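Local coordinates for mandelate racemase/muconate lactonizing enzyme family protein (Sulfitobacter sp. NAS-14.1, PDB 3T4W) that is probably a lyase of the enolase superfamily, related to mandelate racemase and muconate lactonizing enzyme, whose substrate is not established, at residues D132-V135 and Y136-I139. Numbering follows the deposited sequence.
Sequences DRPV and YALI
Val135 O accepts two backbone N-H groups from the turn that follows it. Leu138 N bonds it at 2.8 Å, and Ile139 N adds a weak bond to the same Val135 O at 3.4 Å while also bonding Tyr136 O. One residue earlier, Pro134 O takes Ala137 N at 3.0 Å. Together these bonds close a tight turn in which residues 136-138 take helical backbone angles without forming a regular helix.

The side chains pack around it. Pro134 CB lies over one face of the Tyr136 ring, a CH-pi contact 3.9 Å from CB to the ring centroid and offset toward CE2. The phenol reaches back over the proline because its CG sits between the backbone N and the carbonyl carbon (chi1 61°); its OH then bonds Pro382 O, while Tyr136 N is held by His345. Arg133, bent at chi2 and chi3, folds its guanidinium over Pro134 CD and brings NH2 to 3.8 Å from Ala137 CB; its NE forms a salt bridge with Glu90 of the second subunit. Val135 CG1 meets Ile139 CD1 at 4.0 Å, both side chains also packing on Ile312.

This is a short irregular turn in the loop between helix 110-130 and strand 146-152, where the chain of an enolase-superfamily protein passes from its N-terminal domain to the barrel.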
ATOM      1  N   ASP A 132      18.917  38.351  28.143  1.00 16.16           N
ATOM      2  CA  ASP A 132      19.160  39.532  27.321  1.00 15.75           C
ATOM      3  C   ASP A 132      19.440  39.177  25.855  1.00 12.85           C
ATOM      4  O   ASP A 132      20.426  39.628  25.284  1.00 14.52           O
ATOM      5  CB  ASP A 132      20.315  40.356  27.888  1.00 16.35           C
ATOM      6  CG  ASP A 132      20.331  41.772  27.356  1.00 19.06           C
ATOM      7  OD1 ASP A 132      19.300  42.212  26.800  1.00 24.35           O
ATOM      8  OD2 ASP A 132      21.366  42.449  27.501  1.00 24.63           O
ATOM      9  N   ARG A 133      18.575  38.362  25.255  1.00 14.14           N
ATOM     10  CA  ARG A 133      18.696  38.006  23.839  1.00 15.56           C
ATOM     11  C   ARG A 133      17.316  37.945  23.193  1.00 16.20           C
ATOM     12  O   ARG A 133      16.317  37.801  23.885  1.00 14.98           O
ATOM     13  CB  ARG A 133      19.401  36.653  23.664  1.00 15.16           C
ATOM     14  CG  ARG A 133      20.777  36.540  24.334  1.00 17.88           C
ATOM     15  CD  ARG A 133      21.837  37.394  23.644  1.00 12.09           C
ATOM     16  NE  ARG A 133      21.980  37.051  22.236  1.00 11.79           N
ATOM     17  CZ  ARG A 133      21.837  37.916  21.236  1.00 15.81           C
ATOM     18  NH1 ARG A 133      21.570  39.188  21.496  1.00 11.22           N
ATOM     19  NH2 ARG A 133      21.977  37.515  19.973  1.00 14.01           N
ATOM     20  N   PRO A 134      17.255  38.069  21.860  1.00 16.31           N
ATOM     21  CA  PRO A 134      15.981  37.870  21.168  1.00 14.18           C
ATOM     22  C   PRO A 134      15.629  36.390  21.209  1.00 17.71           C
ATOM     23  O   PRO A 134      16.535  35.559  21.304  1.00 16.86           O
ATOM     24  CB  PRO A 134      16.291  38.296  19.728  1.00 14.14           C
ATOM     25  CG  PRO A 134      17.554  39.100  19.816  1.00 15.13           C
ATOM     26  CD  PRO A 134      18.324  38.487  20.938  1.00 14.23           C
ATOM     27  N   VAL A 135      14.340  36.064  21.138  1.00 15.56           N
ATOM     28  CA  VAL A 135      13.894  34.676  21.227  1.00 14.62           C
ATOM     29  C   VAL A 135      14.548  33.761  20.188  1.00 12.31           C
ATOM     30  O   VAL A 135      14.968  32.648  20.509  1.00 12.75           O
ATOM     31  CB  VAL A 135      12.355  34.568  21.145  1.00 13.47           C
ATOM     32  CG1 VAL A 135      11.915  33.119  20.976  1.00  9.82           C
ATOM     33  CG2 VAL A 135      11.737  35.167  22.383  1.00 13.47           C
ATOM     34  N   TYR A 136      14.644  34.222  18.947  1.00 12.34           N
ATOM     35  CA  TYR A 136      15.190  33.371  17.897  1.00 12.33           C
ATOM     36  C   TYR A 136      16.616  32.948  18.215  1.00 12.82           C
ATOM     37  O   TYR A 136      17.047  31.874  17.812  1.00 14.01           O
ATOM     38  CB  TYR A 136      15.101  34.029  16.518  1.00 12.65           C
ATOM     39  CG  TYR A 136      15.862  35.325  16.369  1.00 13.99           C
ATOM     40  CD1 TYR A 136      17.244  35.334  16.221  1.00 13.15           C
ATOM     41  CD2 TYR A 136      15.195  36.539  16.349  1.00 13.87           C
ATOM     42  CE1 TYR A 136      17.934  36.518  16.082  1.00 12.98           C
ATOM     43  CE2 TYR A 136      15.879  37.724  16.203  1.00 15.32           C
ATOM     44  CZ  TYR A 136      17.243  37.708  16.075  1.00 13.06           C
ATOM     45  OH  TYR A 136      17.910  38.894  15.928  1.00 11.79           O
ATOM     46  N   ALA A 137      17.332  33.778  18.966  1.00 13.18           N
ATOM     47  CA  ALA A 137      18.707  33.466  19.328  1.00 14.78           C
ATOM     48  C   ALA A 137      18.783  32.285  20.294  1.00 14.61           C
ATOM     49  O   ALA A 137      19.832  31.654  20.443  1.00 17.20           O
ATOM     50  CB  ALA A 137      19.391  34.692  19.924  1.00 14.20           C
ATOM     51  N   LEU A 138      17.668  31.988  20.946  1.00 12.75           N
ATOM     52  CA  LEU A 138      17.637  30.925  21.944  1.00 13.99           C
ATOM     53  C   LEU A 138      17.150  29.626  21.323  1.00 13.37           C
ATOM     54  O   LEU A 138      17.268  28.560  21.920  1.00 13.34           O
ATOM     55  CB  LEU A 138      16.744  31.329  23.125  1.00 13.65           C
ATOM     56  CG  LEU A 138      17.126  32.660  23.797  1.00 14.96           C
ATOM     57  CD1 LEU A 138      16.103  33.084  24.846  1.00 17.17           C
ATOM     58  CD2 LEU A 138      18.517  32.581  24.413  1.00 14.55           C
ATOM     59  N   ILE A 139      16.620  29.726  20.109  1.00 14.31           N
ATOM     60  CA  ILE A 139      16.039  28.580  19.427  1.00 12.53           C
ATOM     61  C   ILE A 139      16.696  28.277  18.063  1.00 13.72           C
ATOM     62  O   ILE A 139      16.019  27.997  17.076  1.00 14.73           O
ATOM     63  CB  ILE A 139      14.502  28.743  19.285  1.00 16.10           C
ATOM     64  CG1 ILE A 139      14.148  29.979  18.454  1.00 15.23           C
ATOM     65  CG2 ILE A 139      13.838  28.861  20.658  1.00 13.56           C
ATOM     66  CD1 ILE A 139      12.642  30.208  18.326  1.00 13.80           C
TER